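Local atomic coordinates of malonyl-CoA decarboxylase (PDB entry 4KSA), a protein that probably catalyses the decarboxylation of malonyl-CoA to acetyl-CoA and carbon dioxide. Residues N282-K293 with Y416-H425. Sequence-based numbering, arbitrary orientation.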
ATOM      1  N   ASN A 282     -25.923  -9.784  -4.423  1.00 47.03           N
ATOM      2  CA  ASN A 282     -26.224 -10.996  -5.142  1.00 45.28           C
ATOM      3  C   ASN A 282     -25.136 -11.378  -6.115  1.00 45.16           C
ATOM      4  O   ASN A 282     -25.115 -12.493  -6.638  1.00 46.31           O
ATOM      5  CB  ASN A 282     -27.550 -10.802  -5.842  1.00 42.82           C
ATOM      6  CG  ASN A 282     -28.685 -10.666  -4.851  1.00 43.06           C
ATOM      7  OD1 ASN A 282     -29.132 -11.654  -4.278  1.00 40.64           O
ATOM      8  ND2 ASN A 282     -29.134  -9.436  -4.616  1.00 41.08           N
ATOM      9  N   PHE A 283     -24.196 -10.469  -6.323  1.00 43.33           N
ATOM     10  CA  PHE A 283     -23.134 -10.730  -7.275  1.00 41.16           C
ATOM     11  C   PHE A 283     -21.801 -11.065  -6.641  1.00 41.33           C
ATOM     12  O   PHE A 283     -20.755 -10.549  -7.028  1.00 41.93           O
ATOM     13  CB  PHE A 283     -23.041  -9.547  -8.220  1.00 35.03           C
ATOM     14  CG  PHE A 283     -24.319  -9.289  -8.939  1.00 32.66           C
ATOM     15  CD1 PHE A 283     -24.715 -10.116  -9.984  1.00 34.64           C
ATOM     16  CD2 PHE A 283     -25.166  -8.274  -8.534  1.00 32.16           C
ATOM     17  CE1 PHE A 283     -25.948  -9.936 -10.618  1.00 35.92           C
ATOM     18  CE2 PHE A 283     -26.408  -8.078  -9.161  1.00 34.57           C
ATOM     19  CZ  PHE A 283     -26.800  -8.909 -10.204  1.00 35.02           C
ATOM     20  N   LEU A 284     -21.854 -11.965  -5.670  1.00 41.23           N
ATOM     21  CA  LEU A 284     -20.658 -12.395  -4.980  1.00 41.45           C
ATOM     22  C   LEU A 284     -19.866 -13.358  -5.832  1.00 40.76           C
ATOM     23  O   LEU A 284     -18.686 -13.143  -6.077  1.00 43.45           O
ATOM     24  CB  LEU A 284     -21.012 -13.064  -3.649  1.00 41.34           C
ATOM     25  CG  LEU A 284     -21.720 -12.243  -2.571  1.00 39.93           C
ATOM     26  CD1 LEU A 284     -21.664 -13.072  -1.309  1.00 41.38           C
ATOM     27  CD2 LEU A 284     -21.043 -10.884  -2.341  1.00 39.89           C
ATOM     28  N   ILE A 285     -20.509 -14.426  -6.282  1.00 40.44           N
ATOM     29  CA  ILE A 285     -19.821 -15.413  -7.104  1.00 40.16           C
ATOM     30  C   ILE A 285     -19.296 -14.771  -8.398  1.00 40.29           C
ATOM     31  O   ILE A 285     -18.265 -15.170  -8.947  1.00 36.56           O
ATOM     32  CB  ILE A 285     -20.760 -16.591  -7.403  1.00 39.87           C
ATOM     33  CG1 ILE A 285     -21.230 -17.205  -6.076  1.00 37.67           C
ATOM     34  CG2 ILE A 285     -20.044 -17.642  -8.265  1.00 37.77           C
ATOM     35  CD1 ILE A 285     -20.132 -17.877  -5.294  1.00 32.60           C
ATOM     36  N   LYS A 286     -20.001 -13.753  -8.863  1.00 41.26           N
ATOM     37  CA  LYS A 286     -19.590 -13.035 -10.054  1.00 45.41           C
ATOM     38  C   LYS A 286     -18.141 -12.584  -9.846  1.00 47.48           C
ATOM     39  O   LYS A 286     -17.254 -12.857 -10.661  1.00 49.42           O
ATOM     40  CB  LYS A 286     -20.484 -11.819 -10.243  1.00 45.24           C
ATOM     41  CG  LYS A 286     -20.818 -11.502 -11.665  1.00 48.03           C
ATOM     42  CD  LYS A 286     -19.678 -10.847 -12.390  1.00 48.59           C
ATOM     43  CE  LYS A 286     -20.211 -10.229 -13.664  1.00 51.67           C
ATOM     44  NZ  LYS A 286     -21.397  -9.370 -13.372  1.00 51.36           N
ATOM     45  N   GLN A 287     -17.899 -11.916  -8.727  1.00 47.32           N
ATOM     46  CA  GLN A 287     -16.569 -11.437  -8.427  1.00 47.72           C
ATOM     47  C   GLN A 287     -15.534 -12.552  -8.344  1.00 47.57           C
ATOM     48  O   GLN A 287     -14.437 -12.420  -8.879  1.00 48.26           O
ATOM     49  CB  GLN A 287     -16.605 -10.642  -7.136  1.00 49.69           C
ATOM     50  CG  GLN A 287     -17.642  -9.543  -7.166  1.00 52.14           C
ATOM     51  CD  GLN A 287     -17.640  -8.739  -5.895  1.00 54.68           C
ATOM     52  OE1 GLN A 287     -16.665  -8.052  -5.584  1.00 56.24           O
ATOM     53  NE2 GLN A 287     -18.726  -8.829  -5.139  1.00 55.33           N
ATOM     54  N   VAL A 288     -15.871 -13.649  -7.676  1.00 46.87           N
ATOM     55  CA  VAL A 288     -14.937 -14.761  -7.557  1.00 46.33           C
ATOM     56  C   VAL A 288     -14.627 -15.355  -8.924  1.00 48.48           C
ATOM     57  O   VAL A 288     -13.512 -15.818  -9.162  1.00 49.33           O
ATOM     58  CB  VAL A 288     -15.490 -15.877  -6.642  1.00 44.93           C
ATOM     59  CG1 VAL A 288     -14.514 -17.048  -6.574  1.00 40.72           C
ATOM     60  CG2 VAL A 288     -15.745 -15.319  -5.252  1.00 41.57           C
ATOM     61  N   VAL A 289     -15.599 -15.341  -9.833  1.00 50.32           N
ATOM     62  CA  VAL A 289     -15.363 -15.903 -11.163  1.00 51.51           C
ATOM     63  C   VAL A 289     -14.473 -14.983 -11.981  1.00 52.92           C
ATOM     64  O   VAL A 289     -13.495 -15.436 -12.580  1.00 51.63           O
ATOM     65  CB  VAL A 289     -16.685 -16.164 -11.947  1.00 50.85           C
ATOM     66  CG1 VAL A 289     -16.388 -16.277 -13.430  1.00 50.33           C
ATOM     67  CG2 VAL A 289     -17.329 -17.463 -11.472  1.00 46.98           C
ATOM     68  N   GLU A 290     -14.812 -13.694 -11.999  1.00 55.19           N
ATOM     69  CA  GLU A 290     -14.025 -12.718 -12.744  1.00 56.58           C
ATOM     70  C   GLU A 290     -12.591 -12.752 -12.229  1.00 57.02           C
ATOM     71  O   GLU A 290     -11.651 -12.526 -12.992  1.00 58.74           O
ATOM     72  CB  GLU A 290     -14.628 -11.315 -12.603  1.00 55.76           C
ATOM     73  CG  GLU A 290     -16.070 -11.264 -13.117  1.00 60.97           C
ATOM     74  CD  GLU A 290     -16.702  -9.866 -13.141  1.00 63.36           C
ATOM     75  OE1 GLU A 290     -16.788  -9.210 -12.075  1.00 64.47           O
ATOM     76  OE2 GLU A 290     -17.129  -9.431 -14.238  1.00 62.76           O
ATOM     77  N   GLU A 291     -12.413 -13.064 -10.948  1.00 57.21           N
ATOM     78  CA  GLU A 291     -11.068 -13.130 -10.388  1.00 58.79           C
ATOM     79  C   GLU A 291     -10.295 -14.322 -10.938  1.00 59.34           C
ATOM     80  O   GLU A 291      -9.195 -14.164 -11.458  1.00 60.08           O
ATOM     81  CB  GLU A 291     -11.113 -13.206  -8.861  1.00 59.87           C
ATOM     82  CG  GLU A 291      -9.817 -13.737  -8.224  1.00 63.68           C
ATOM     83  CD  GLU A 291      -8.586 -12.858  -8.483  1.00 66.78           C
ATOM     84  OE1 GLU A 291      -7.450 -13.354  -8.270  1.00 65.61           O
ATOM     85  OE2 GLU A 291      -8.753 -11.678  -8.883  1.00 66.68           O
ATOM     86  N   ILE A 292     -10.868 -15.513 -10.818  1.00 59.88           N
ATOM     87  CA  ILE A 292     -10.211 -16.714 -11.316  1.00 59.14           C
ATOM     88  C   ILE A 292      -9.873 -16.539 -12.797  1.00 59.92           C
ATOM     89  O   ILE A 292      -8.759 -16.834 -13.226  1.00 59.21           O
ATOM     90  CB  ILE A 292     -11.115 -17.972 -11.126  1.00 57.19           C
ATOM     91  CG1 ILE A 292     -11.357 -18.207  -9.636  1.00 58.00           C
ATOM     92  CG2 ILE A 292     -10.456 -19.199 -11.720  1.00 53.48           C
ATOM     93  CD1 ILE A 292     -12.315 -19.340  -9.319  1.00 57.47           C
ATOM     94  N   LYS A 293     -10.825 -16.030 -13.569  1.00 60.23           N
ATOM     95  CA  LYS A 293     -10.610 -15.853 -14.993  1.00 62.70           C
ATOM     96  C   LYS A 293      -9.400 -14.991 -15.322  1.00 64.72           C
ATOM     97  O   LYS A 293      -8.609 -15.331 -16.205  1.00 65.15           O
ATOM     98  CB  LYS A 293     -11.854 -15.258 -15.651  1.00 64.48           C
ATOM     99  CG  LYS A 293     -11.767 -15.195 -17.168  1.00 67.36           C
ATOM    100  CD  LYS A 293     -12.999 -14.536 -17.774  1.00 69.82           C
ATOM    101  CE  LYS A 293     -13.171 -13.113 -17.258  1.00 70.59           C
ATOM    102  NZ  LYS A 293     -14.143 -12.335 -18.082  1.00 70.92           N
ATOM    103  N   TYR A 416     -22.414 -21.219 -13.737  1.00 47.50           N
ATOM    104  CA  TYR A 416     -22.177 -19.783 -13.756  1.00 48.88           C
ATOM    105  C   TYR A 416     -21.565 -19.422 -15.089  1.00 49.32           C
ATOM    106  O   TYR A 416     -20.479 -19.891 -15.442  1.00 49.11           O
ATOM    107  CB  TYR A 416     -21.237 -19.347 -12.620  1.00 47.48           C
ATOM    108  CG  TYR A 416     -21.898 -19.234 -11.262  1.00 47.17           C
ATOM    109  CD1 TYR A 416     -21.862 -20.293 -10.356  1.00 46.22           C
ATOM    110  CD2 TYR A 416     -22.584 -18.072 -10.886  1.00 47.24           C
ATOM    111  CE1 TYR A 416     -22.495 -20.203  -9.105  1.00 44.62           C
ATOM    112  CE2 TYR A 416     -23.224 -17.973  -9.635  1.00 45.99           C
ATOM    113  CZ  TYR A 416     -23.173 -19.049  -8.758  1.00 44.05           C
ATOM    114  OH  TYR A 416     -23.818 -18.997  -7.554  1.00 41.76           O
ATOM    115  N   ALA A 417     -22.291 -18.606 -15.839  1.00 50.51           N
ATOM    116  CA  ALA A 417     -21.840 -18.158 -17.145  1.00 53.39           C
ATOM    117  C   ALA A 417     -21.689 -16.659 -17.043  1.00 55.15           C
ATOM    118  O   ALA A 417     -22.681 -15.925 -16.983  1.00 54.21           O
ATOM    119  CB  ALA A 417     -22.864 -18.506 -18.208  1.00 54.40           C
ATOM    120  N   LEU A 418     -20.437 -16.221 -17.018  1.00 56.89           N
ATOM    121  CA  LEU A 418     -20.095 -14.816 -16.893  1.00 59.41           C
ATOM    122  C   LEU A 418     -20.633 -13.950 -18.030  1.00 62.20           C
ATOM    123  O   LEU A 418     -19.989 -12.985 -18.439  1.00 64.26           O
ATOM    124  CB  LEU A 418     -18.574 -14.699 -16.790  1.00 58.86           C
ATOM    125  CG  LEU A 418     -17.936 -13.346 -16.495  1.00 58.30           C
ATOM    126  CD1 LEU A 418     -18.694 -12.619 -15.399  1.00 56.40           C
ATOM    127  CD2 LEU A 418     -16.485 -13.588 -16.098  1.00 59.36           C
ATOM    128  N   GLY A 419     -21.815 -14.304 -18.531  1.00 63.25           N
ATOM    129  CA  GLY A 419     -22.449 -13.558 -19.601  1.00 63.68           C
ATOM    130  C   GLY A 419     -23.947 -13.440 -19.365  1.00 65.16           C
ATOM    131  O   GLY A 419     -24.628 -12.587 -19.948  1.00 64.66           O
ATOM    132  N   ASP A 420     -24.471 -14.309 -18.506  1.00 65.69           N
ATOM    133  CA  ASP A 420     -25.889 -14.286 -18.195  1.00 66.86           C
ATOM    134  C   ASP A 420     -26.188 -14.166 -16.701  1.00 65.29           C
ATOM    135  O   ASP A 420     -27.354 -14.217 -16.301  1.00 65.16           O
ATOM    136  CB  ASP A 420     -26.585 -15.520 -18.777  1.00 70.56           C
ATOM    137  CG  ASP A 420     -25.627 -16.662 -19.032  1.00 74.34           C
ATOM    138  OD1 ASP A 420     -24.788 -16.547 -19.951  1.00 77.91           O
ATOM    139  OD2 ASP A 420     -25.712 -17.678 -18.316  1.00 77.42           O
ATOM    140  N   ILE A 421     -25.146 -13.997 -15.883  1.00 62.69           N
ATOM    141  CA  ILE A 421     -25.329 -13.850 -14.442  1.00 60.31           C
ATOM    142  C   ILE A 421     -26.388 -12.787 -14.181  1.00 60.83           C
ATOM    143  O   ILE A 421     -27.370 -13.028 -13.485  1.00 61.21           O
ATOM    144  CB  ILE A 421     -24.041 -13.402 -13.732  1.00 60.25           C
ATOM    145  CG1 ILE A 421     -23.010 -14.530 -13.720  1.00 59.12           C
ATOM    146  CG2 ILE A 421     -24.364 -12.962 -12.310  1.00 59.27           C
ATOM    147  CD1 ILE A 421     -23.432 -15.714 -12.912  1.00 60.32           C
ATOM    148  N   GLU A 422     -26.193 -11.604 -14.748  1.00 61.07           N
ATOM    149  CA  GLU A 422     -27.148 -10.524 -14.545  1.00 61.11           C
ATOM    150  C   GLU A 422     -28.513 -10.861 -15.102  1.00 60.24           C
ATOM    151  O   GLU A 422     -29.531 -10.600 -14.461  1.00 59.82           O
ATOM    152  CB  GLU A 422     -26.629  -9.228 -15.163  1.00 62.15           C
ATOM    153  CG  GLU A 422     -25.483  -8.623 -14.366  1.00 67.36           C
ATOM    154  CD  GLU A 422     -25.052  -7.272 -14.889  1.00 70.61           C
ATOM    155  OE1 GLU A 422     -25.943  -6.435 -15.172  1.00 71.77           O
ATOM    156  OE2 GLU A 422     -23.824  -7.049 -15.006  1.00 72.39           O
ATOM    157  N   ALA A 423     -28.533 -11.449 -16.294  1.00 59.03           N
ATOM    158  CA  ALA A 423     -29.787 -11.827 -16.934  1.00 57.87           C
ATOM    159  C   ALA A 423     -30.622 -12.735 -16.013  1.00 56.64           C
ATOM    160  O   ALA A 423     -31.789 -12.441 -15.698  1.00 54.93           O
ATOM    161  CB  ALA A 423     -29.497 -12.537 -18.259  1.00 57.76           C
ATOM    162  N   ASN A 424     -30.015 -13.836 -15.581  1.00 54.28           N
ATOM    163  CA  ASN A 424     -30.696 -14.780 -14.712  1.00 53.41           C
ATOM    164  C   ASN A 424     -31.132 -14.161 -13.386  1.00 53.70           C
ATOM    165  O   ASN A 424     -32.270 -14.371 -12.947  1.00 54.61           O
ATOM    166  CB  ASN A 424     -29.804 -15.992 -14.465  1.00 52.46           C
ATOM    167  CG  ASN A 424     -29.543 -16.773 -15.728  1.00 51.81           C
ATOM    168  OD1 ASN A 424     -30.304 -16.676 -16.695  1.00 52.06           O
ATOM    169  ND2 ASN A 424     -28.479 -17.564 -15.729  1.00 49.45           N
ATOM    170  N   HIS A 425     -30.238 -13.400 -12.754  1.00 51.29           N
ATOM    171  CA  HIS A 425     -30.569 -12.760 -11.494  1.00 49.67           C
ATOM    172  C   HIS A 425     -31.821 -11.923 -11.661  1.00 49.37           C
ATOM    173  O   HIS A 425     -32.749 -12.035 -10.866  1.00 50.27           O
ATOM    174  CB  HIS A 425     -29.431 -11.855 -11.008  1.00 49.76           C
ATOM    175  CG  HIS A 425     -29.833 -10.936  -9.892  1.00 47.44           C
ATOM    176  ND1 HIS A 425     -29.957 -11.361  -8.587  1.00 44.96           N
ATOM    177  CD2 HIS A 425     -30.232  -9.641  -9.906  1.00 46.84           C
ATOM    178  CE1 HIS A 425     -30.420 -10.367  -7.847  1.00 47.04           C
ATOM    179  NE2 HIS A 425     -30.598  -9.313  -8.624  1.00 46.45           N
TER
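Ile-285 lays its CG2 methyl over the centre of the Tyr-416 ring, a CH-pi contact 3.4 Å from the ring centroid and 10° off its normal. Tyr-416 pairs through its backbone with Phe-302 in the mixed sheet of the C-terminal domain, whose family is grouped with the acetyltransferases, and helix 284-295 packs on that sheet. This is the tight side: both residues are buried, with Val-289 and Ile-421 beside them. Ile-285 also meets Phe-265 and Ile-268 of strand 262-270, while the Tyr-416 hydroxyl is hydrogen-bonded to His-383. Ile-421 continues the apolar seam: its CG2 lies at the edge of the Phe-283 ring, 3.7 Å from Phe-283 CD1. With CG anti to its carbonyl carbon (chi1 -58°), Phe-283 swings its ring in toward helix 421-431 and turns an edge to the face of His-425, a T-shaped pair with centroids 4.8 Å apart. The imidazole is held at both nitrogens, ND1 by the Gly-385 carbonyl and NE2 by the backbone N of Glu-52 of the second subunit, so this end also lies at a subunit interface.

Leu-418 is well packed too, CD1 against the aliphatic parts of Lys-286 and Glu-290, CD2 toward Val-289 and Lys-293. Beyond it the charged ends form the looser, solvent side. No hydrogen bond joins the segments; the polar link is a long salt bridge, Lys-286 NZ to Glu-422 OE2 at 3.7 Å.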